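Local coordinates for Rho GTPase-activating protein 5 (Homo sapiens, PDB 5U4V) that probably stimulates GTP hydrolysis by Rho GTPases, and carries the GTPase-like pseudoGTPase domain described here, at residues P68-S80 against M104-N115. Numbering follows the deposited sequence.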
ATOM      1  N   PRO A  68      -8.799   7.215  10.739  1.00 68.01           N
ATOM      2  CA  PRO A  68      -7.758   7.510   9.776  1.00 64.42           C
ATOM      3  C   PRO A  68      -7.469   6.225   9.024  1.00 62.52           C
ATOM      4  O   PRO A  68      -7.287   5.195   9.656  1.00 59.16           O
ATOM      5  CB  PRO A  68      -6.545   7.821  10.660  1.00 62.02           C
ATOM      6  CG  PRO A  68      -7.074   8.025  12.034  1.00 63.83           C
ATOM      7  CD  PRO A  68      -8.278   7.153  12.113  1.00 66.14           C
ATOM      8  N   HIS A  69      -7.378   6.289   7.705  1.00 63.34           N
ATOM      9  CA  HIS A  69      -7.104   5.113   6.919  1.00 61.46           C
ATOM     10  C   HIS A  69      -6.392   5.428   5.609  1.00 61.06           C
ATOM     11  O   HIS A  69      -6.437   6.530   5.125  1.00 65.80           O
ATOM     12  CB  HIS A  69      -8.400   4.359   6.657  1.00 64.66           C
ATOM     13  CG  HIS A  69      -9.408   5.161   5.917  1.00 69.68           C
ATOM     14  ND1 HIS A  69     -10.124   6.179   6.504  1.00 74.04           N
ATOM     15  CD2 HIS A  69      -9.818   5.099   4.633  1.00 72.55           C
ATOM     16  CE1 HIS A  69     -10.933   6.711   5.610  1.00 79.31           C
ATOM     17  NE2 HIS A  69     -10.768   6.068   4.466  1.00 78.69           N
ATOM     18  N   GLY A  70      -5.726   4.435   5.047  1.00 57.20           N
ATOM     19  CA  GLY A  70      -5.004   4.576   3.798  1.00 55.13           C
ATOM     20  C   GLY A  70      -4.939   3.203   3.157  1.00 52.68           C
ATOM     21  O   GLY A  70      -5.422   2.210   3.733  1.00 50.94           O
ATOM     22  N   CYS A  71      -4.320   3.122   1.991  1.00 60.79           N
ATOM     23  CA  CYS A  71      -4.341   1.874   1.256  1.00 58.28           C
ATOM     24  C   CYS A  71      -3.045   1.509   0.547  1.00 54.91           C
ATOM     25  O   CYS A  71      -2.669   2.130  -0.433  1.00 54.64           O
ATOM     26  CB  CYS A  71      -5.506   1.895   0.281  1.00 58.05           C
ATOM     27  SG  CYS A  71      -5.671   0.356  -0.634  1.00 60.67           S
ATOM     28  N   PHE A  72      -2.380   0.481   1.057  1.00 54.39           N
ATOM     29  CA  PHE A  72      -1.286  -0.173   0.351  1.00 50.83           C
ATOM     30  C   PHE A  72      -1.748  -0.942  -0.864  1.00 47.57           C
ATOM     31  O   PHE A  72      -2.718  -1.689  -0.795  1.00 46.96           O
ATOM     32  CB  PHE A  72      -0.550  -1.133   1.263  1.00 52.95           C
ATOM     33  CG  PHE A  72       0.482  -0.488   2.112  1.00 54.78           C
ATOM     34  CD1 PHE A  72       0.881   0.823   1.873  1.00 54.89           C
ATOM     35  CD2 PHE A  72       1.084  -1.212   3.144  1.00 56.94           C
ATOM     36  CE1 PHE A  72       1.851   1.420   2.675  1.00 58.07           C
ATOM     37  CE2 PHE A  72       2.059  -0.612   3.957  1.00 58.80           C
ATOM     38  CZ  PHE A  72       2.445   0.703   3.716  1.00 59.54           C
ATOM     39  N   CYS A  73      -1.057  -0.748  -1.988  1.00 45.05           N
ATOM     40  CA  CYS A  73      -1.346  -1.530  -3.180  1.00 43.25           C
ATOM     41  C   CYS A  73      -0.081  -2.185  -3.687  1.00 41.99           C
ATOM     42  O   CYS A  73       0.872  -1.515  -4.084  1.00 42.02           O
ATOM     43  CB  CYS A  73      -1.993  -0.657  -4.266  1.00 43.71           C
ATOM     44  SG  CYS A  73      -3.378   0.361  -3.692  1.00 47.50           S
ATOM     45  N   VAL A  74      -0.084  -3.505  -3.667  1.00 41.24           N
ATOM     46  CA  VAL A  74       1.088  -4.346  -3.911  1.00 39.53           C
ATOM     47  C   VAL A  74       0.817  -5.137  -5.192  1.00 39.72           C
ATOM     48  O   VAL A  74      -0.284  -5.601  -5.436  1.00 39.18           O
ATOM     49  CB  VAL A  74       1.334  -5.350  -2.740  1.00 40.58           C
ATOM     50  CG1 VAL A  74       2.685  -6.045  -2.816  1.00 40.10           C
ATOM     51  CG2 VAL A  74       1.164  -4.674  -1.425  1.00 42.32           C
ATOM     52  N   PHE A  75       1.851  -5.269  -6.002  1.00 40.99           N
ATOM     53  CA  PHE A  75       1.814  -6.014  -7.250  1.00 42.08           C
ATOM     54  C   PHE A  75       3.239  -6.495  -7.536  1.00 43.75           C
ATOM     55  O   PHE A  75       4.225  -5.866  -7.077  1.00 41.44           O
ATOM     56  CB  PHE A  75       1.292  -5.126  -8.396  1.00 41.20           C
ATOM     57  CG  PHE A  75       2.162  -3.943  -8.694  1.00 40.86           C
ATOM     58  CD1 PHE A  75       2.137  -2.814  -7.871  1.00 38.97           C
ATOM     59  CD2 PHE A  75       3.090  -3.980  -9.769  1.00 40.58           C
ATOM     60  CE1 PHE A  75       2.986  -1.756  -8.140  1.00 39.90           C
ATOM     61  CE2 PHE A  75       3.919  -2.912 -10.004  1.00 39.53           C
ATOM     62  CZ  PHE A  75       3.855  -1.803  -9.212  1.00 39.15           C
ATOM     63  N   ASN A  76       3.341  -7.612  -8.261  1.00 47.34           N
ATOM     64  CA  ASN A  76       4.624  -8.185  -8.624  1.00 50.15           C
ATOM     65  C   ASN A  76       4.704  -8.659 -10.089  1.00 53.50           C
ATOM     66  O   ASN A  76       5.615  -9.399 -10.475  1.00 55.24           O
ATOM     67  CB  ASN A  76       4.992  -9.311  -7.648  1.00 51.90           C
ATOM     68  CG  ASN A  76       4.095 -10.494  -7.751  1.00 53.23           C
ATOM     69  OD1 ASN A  76       3.069 -10.454  -8.423  1.00 56.73           O
ATOM     70  ND2 ASN A  76       4.478 -11.577  -7.079  1.00 54.82           N
ATOM     71  N   SER A  77       3.733  -8.262 -10.894  1.00 55.72           N
ATOM     72  CA  SER A  77       3.685  -8.693 -12.288  1.00 59.49           C
ATOM     73  C   SER A  77       2.681  -7.864 -13.043  1.00 58.89           C
ATOM     74  O   SER A  77       2.013  -6.988 -12.468  1.00 55.35           O
ATOM     75  CB  SER A  77       3.359 -10.183 -12.375  1.00 62.72           C
ATOM     76  OG  SER A  77       2.082 -10.426 -11.822  1.00 63.42           O
ATOM     77  N   ILE A  78       2.589  -8.125 -14.339  1.00 61.87           N
ATOM     78  CA  ILE A  78       1.635  -7.415 -15.196  1.00 61.55           C
ATOM     79  C   ILE A  78       0.219  -7.690 -14.728  1.00 60.81           C
ATOM     80  O   ILE A  78      -0.607  -6.782 -14.678  1.00 61.20           O
ATOM     81  CB  ILE A  78       1.839  -7.795 -16.667  1.00 65.45           C
ATOM     82  CG1 ILE A  78       3.227  -7.322 -17.122  1.00 67.16           C
ATOM     83  CG2 ILE A  78       0.771  -7.170 -17.554  1.00 67.79           C
ATOM     84  CD1 ILE A  78       3.693  -7.879 -18.457  1.00 72.46           C
ATOM     85  N   GLU A  79      -0.054  -8.929 -14.361  1.00 61.74           N
ATOM     86  CA  GLU A  79      -1.396  -9.297 -13.965  1.00 63.58           C
ATOM     87  C   GLU A  79      -1.792  -8.547 -12.688  1.00 59.24           C
ATOM     88  O   GLU A  79      -2.869  -7.938 -12.630  1.00 58.66           O
ATOM     89  CB  GLU A  79      -1.547 -10.817 -13.792  1.00 67.20           C
ATOM     90  CG  GLU A  79      -2.981 -11.203 -13.454  1.00 69.62           C
ATOM     91  CD  GLU A  79      -3.240 -12.702 -13.389  1.00 75.20           C
ATOM     92  OE1 GLU A  79      -2.276 -13.502 -13.540  1.00 77.25           O
ATOM     93  OE2 GLU A  79      -4.419 -13.082 -13.200  1.00 75.87           O
ATOM     94  N   SER A  80      -0.915  -8.593 -11.685  1.00 55.00           N
ATOM     95  CA  SER A  80      -1.178  -7.928 -10.412  1.00 50.77           C
ATOM     96  C   SER A  80      -1.305  -6.417 -10.564  1.00 47.50           C
ATOM     97  O   SER A  80      -2.203  -5.799  -9.954  1.00 45.94           O
ATOM     98  CB  SER A  80      -0.160  -8.336  -9.342  1.00 50.34           C
ATOM     99  OG  SER A  80       1.148  -8.404  -9.849  1.00 50.06           O
ATOM    100  N   MET A 104     -11.892  10.599  -2.009  1.00 80.43           N
ATOM    101  CA  MET A 104     -11.329   9.761  -3.034  1.00 76.86           C
ATOM    102  C   MET A 104     -10.026  10.367  -3.514  1.00 77.02           C
ATOM    103  O   MET A 104      -9.025   9.642  -3.693  1.00 72.36           O
ATOM    104  CB  MET A 104     -12.283   9.601  -4.214  1.00 76.37           C
ATOM    105  CG  MET A 104     -11.780   8.669  -5.306  1.00 72.81           C
ATOM    106  SD  MET A 104     -11.491   7.001  -4.660  1.00 72.11           S
ATOM    107  CE  MET A 104     -10.634   6.196  -5.996  1.00 66.88           C
ATOM    108  N   ALA A 105     -10.057  11.684  -3.729  1.00 69.22           N
ATOM    109  CA  ALA A 105      -8.871  12.441  -4.124  1.00 69.25           C
ATOM    110  C   ALA A 105      -7.813  12.431  -3.031  1.00 65.44           C
ATOM    111  O   ALA A 105      -6.616  12.439  -3.315  1.00 63.17           O
ATOM    112  CB  ALA A 105      -9.236  13.876  -4.480  1.00 73.91           C
ATOM    113  N   ASN A 106      -8.265  12.421  -1.786  1.00 66.59           N
ATOM    114  CA  ASN A 106      -7.346  12.428  -0.665  1.00 63.02           C
ATOM    115  C   ASN A 106      -7.143  11.101  -0.025  1.00 58.57           C
ATOM    116  O   ASN A 106      -6.597  11.059   1.066  1.00 56.80           O
ATOM    117  CB  ASN A 106      -7.835  13.391   0.384  1.00 67.84           C
ATOM    118  CG  ASN A 106      -7.781  14.791  -0.093  1.00 71.88           C
ATOM    119  OD1 ASN A 106      -6.711  15.301  -0.445  1.00 70.06           O
ATOM    120  ND2 ASN A 106      -8.940  15.432  -0.131  1.00 77.74           N
ATOM    121  N   LEU A 107      -7.581  10.024  -0.678  1.00 58.27           N
ATOM    122  CA  LEU A 107      -7.454   8.709  -0.077  1.00 56.29           C
ATOM    123  C   LEU A 107      -6.013   8.196  -0.197  1.00 51.67           C
ATOM    124  O   LEU A 107      -5.570   7.878  -1.283  1.00 51.34           O
ATOM    125  CB  LEU A 107      -8.435   7.723  -0.676  1.00 55.91           C
ATOM    126  CG  LEU A 107      -8.391   6.419   0.113  1.00 56.06           C
ATOM    127  CD1 LEU A 107      -9.295   6.647   1.300  1.00 58.59           C
ATOM    128  CD2 LEU A 107      -8.703   5.146  -0.687  1.00 55.89           C
ATOM    129  N   PRO A 108      -5.336   8.055   0.938  1.00 49.52           N
ATOM    130  CA  PRO A 108      -3.895   7.802   0.983  1.00 46.65           C
ATOM    131  C   PRO A 108      -3.516   6.453   0.397  1.00 44.46           C
ATOM    132  O   PRO A 108      -3.442   5.430   1.110  1.00 47.95           O
ATOM    133  CB  PRO A 108      -3.570   7.820   2.481  1.00 47.04           C
ATOM    134  CG  PRO A 108      -4.721   8.525   3.117  1.00 50.18           C
ATOM    135  CD  PRO A 108      -5.920   8.152   2.283  1.00 51.45           C
ATOM    136  N   PHE A 109      -3.270   6.452  -0.897  1.00 41.43           N
ATOM    137  CA  PHE A 109      -2.766   5.252  -1.550  1.00 40.20           C
ATOM    138  C   PHE A 109      -1.226   5.230  -1.422  1.00 37.01           C
ATOM    139  O   PHE A 109      -0.632   6.250  -1.152  1.00 40.27           O
ATOM    140  CB  PHE A 109      -3.169   5.226  -3.039  1.00 39.68           C
ATOM    141  CG  PHE A 109      -4.605   4.875  -3.314  1.00 42.04           C
ATOM    142  CD1 PHE A 109      -5.084   3.551  -3.154  1.00 42.70           C
ATOM    143  CD2 PHE A 109      -5.488   5.835  -3.817  1.00 44.21           C
ATOM    144  CE1 PHE A 109      -6.406   3.226  -3.472  1.00 45.87           C
ATOM    145  CE2 PHE A 109      -6.820   5.506  -4.126  1.00 47.25           C
ATOM    146  CZ  PHE A 109      -7.280   4.206  -3.959  1.00 47.05           C
ATOM    147  N   THR A 110      -0.612   4.060  -1.580  1.00 33.87           N
ATOM    148  CA  THR A 110       0.818   3.912  -1.842  1.00 31.11           C
ATOM    149  C   THR A 110       0.974   2.624  -2.622  1.00 31.52           C
ATOM    150  O   THR A 110       0.377   1.577  -2.251  1.00 32.75           O
ATOM    151  CB  THR A 110       1.686   3.865  -0.546  1.00 31.38           C
ATOM    152  OG1 THR A 110       1.589   5.122   0.120  1.00 32.86           O
ATOM    153  CG2 THR A 110       3.218   3.577  -0.867  1.00 29.02           C
ATOM    154  N   LEU A 111       1.722   2.705  -3.712  1.00 31.96           N
ATOM    155  CA  LEU A 111       1.915   1.562  -4.576  1.00 34.97           C
ATOM    156  C   LEU A 111       3.196   0.867  -4.214  1.00 33.00           C
ATOM    157  O   LEU A 111       4.241   1.477  -4.226  1.00 29.63           O
ATOM    158  CB  LEU A 111       1.913   1.955  -6.074  1.00 39.46           C
ATOM    159  CG  LEU A 111       0.612   2.561  -6.608  1.00 45.45           C
ATOM    160  CD1 LEU A 111       0.814   3.039  -8.050  1.00 47.90           C
ATOM    161  CD2 LEU A 111      -0.571   1.593  -6.532  1.00 46.07           C
ATOM    162  N   ILE A 112       3.108  -0.447  -4.006  1.00 33.10           N
ATOM    163  CA  ILE A 112       4.258  -1.207  -3.669  1.00 33.95           C
ATOM    164  C   ILE A 112       4.595  -2.240  -4.693  1.00 36.40           C
ATOM    165  O   ILE A 112       3.850  -3.171  -4.861  1.00 37.15           O
ATOM    166  CB  ILE A 112       4.152  -1.854  -2.281  1.00 34.09           C
ATOM    167  CG1 ILE A 112       4.088  -0.754  -1.209  1.00 33.55           C
ATOM    168  CG2 ILE A 112       5.351  -2.743  -2.012  1.00 32.64           C
ATOM    169  CD1 ILE A 112       3.551  -1.269   0.105  1.00 34.00           C
ATOM    170  N   LEU A 113       5.760  -2.106  -5.338  1.00 37.01           N
ATOM    171  CA  LEU A 113       6.231  -3.162  -6.170  1.00 40.31           C
ATOM    172  C   LEU A 113       7.141  -4.101  -5.382  1.00 43.61           C
ATOM    173  O   LEU A 113       8.227  -3.713  -4.944  1.00 43.39           O
ATOM    174  CB  LEU A 113       6.926  -2.599  -7.405  1.00 43.33           C
ATOM    175  CG  LEU A 113       7.701  -3.564  -8.299  1.00 46.74           C
ATOM    176  CD1 LEU A 113       6.830  -4.652  -8.923  1.00 49.36           C
ATOM    177  CD2 LEU A 113       8.397  -2.758  -9.392  1.00 50.77           C
ATOM    178  N   ALA A 114       6.676  -5.337  -5.231  1.00 47.89           N
ATOM    179  CA  ALA A 114       7.406  -6.431  -4.593  1.00 53.58           C
ATOM    180  C   ALA A 114       8.238  -7.291  -5.567  1.00 59.30           C
ATOM    181  O   ALA A 114       7.745  -7.693  -6.624  1.00 61.10           O
ATOM    182  CB  ALA A 114       6.427  -7.322  -3.861  1.00 51.05           C
ATOM    183  N   ASN A 115       9.486  -7.588  -5.200  1.00 64.47           N
ATOM    184  CA  ASN A 115      10.300  -8.566  -5.950  1.00 71.60           C
ATOM    185  C   ASN A 115       9.977  -9.988  -5.523  1.00 76.19           C
ATOM    186  O   ASN A 115       8.848 -10.461  -5.690  1.00 75.95           O
ATOM    187  CB  ASN A 115      11.806  -8.298  -5.807  1.00 74.90           C
ATOM    188  CG  ASN A 115      12.245  -6.998  -6.481  1.00 76.24           C
ATOM    189  OD1 ASN A 115      12.824  -6.102  -5.848  1.00 78.13           O
ATOM    190  ND2 ASN A 115      11.956  -6.882  -7.769  1.00 77.20           N
TER
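Strands 69-75 and 109-114 are neighbouring parallel strands in the central sheet of this pseudoGTPase domain. The chain passes from one to the other through helix 78-96, a beta-alpha-beta crossover of the P-loop NTPase type. Six backbone hydrogen bonds join the two segments. They run from Cys71 N to Pro108 O, just before strand 109-114, as far as Ala114 N to Phe75 O (3.1 Å).

On one face lie Phe72, Val74, Thr110 and Ile112. Ile112 CD1 sits over the centre of the Phe72 ring, 3.8 Å from its centroid, as a CH-pi contact. Thr110 CB meets the edge of the same ring. The CG1 branch of Ile112 lies anti to its carbonyl carbon (chi1 -64°), and CD1 at its end reaches the ring. Helices 19-28 and 156-173 also touch Phe72.

The other face carries Cys71, Cys73, Phe75, Phe109, Leu111 and Leu113. Both cysteine sulfurs approach the Phe109 ring obliquely; Cys73 SG is 3.7 Å from Phe109 CD1. Leu111 CD2 packs on Cys73 CB at 3.5 Å. Phe75 CG stands between its own backbone N and carbonyl carbon (chi1 63°), which turns the ring across the neighbouring strand. One ring face looks onto Leu113 CA, and Phe75 CE2 touches Leu113 CD1 at 3.6 Å. Leu111 CB comes to the edge of the ring, 4.4 Å from Phe75 CE1. Leu81 and Ile84 of helix 78-96 pack on this ring too. Cutting Phe75 back to an alanine is likely to open a gap between Leu113 and the crossover helix.

Beyond the strand, Asn76 N donates to Ser80 OG (2.8 Å), tying the strand exit to the first helical turn. The interstrand bonds satisfy buried backbone groups, so largely apolar side chains can pack on both faces.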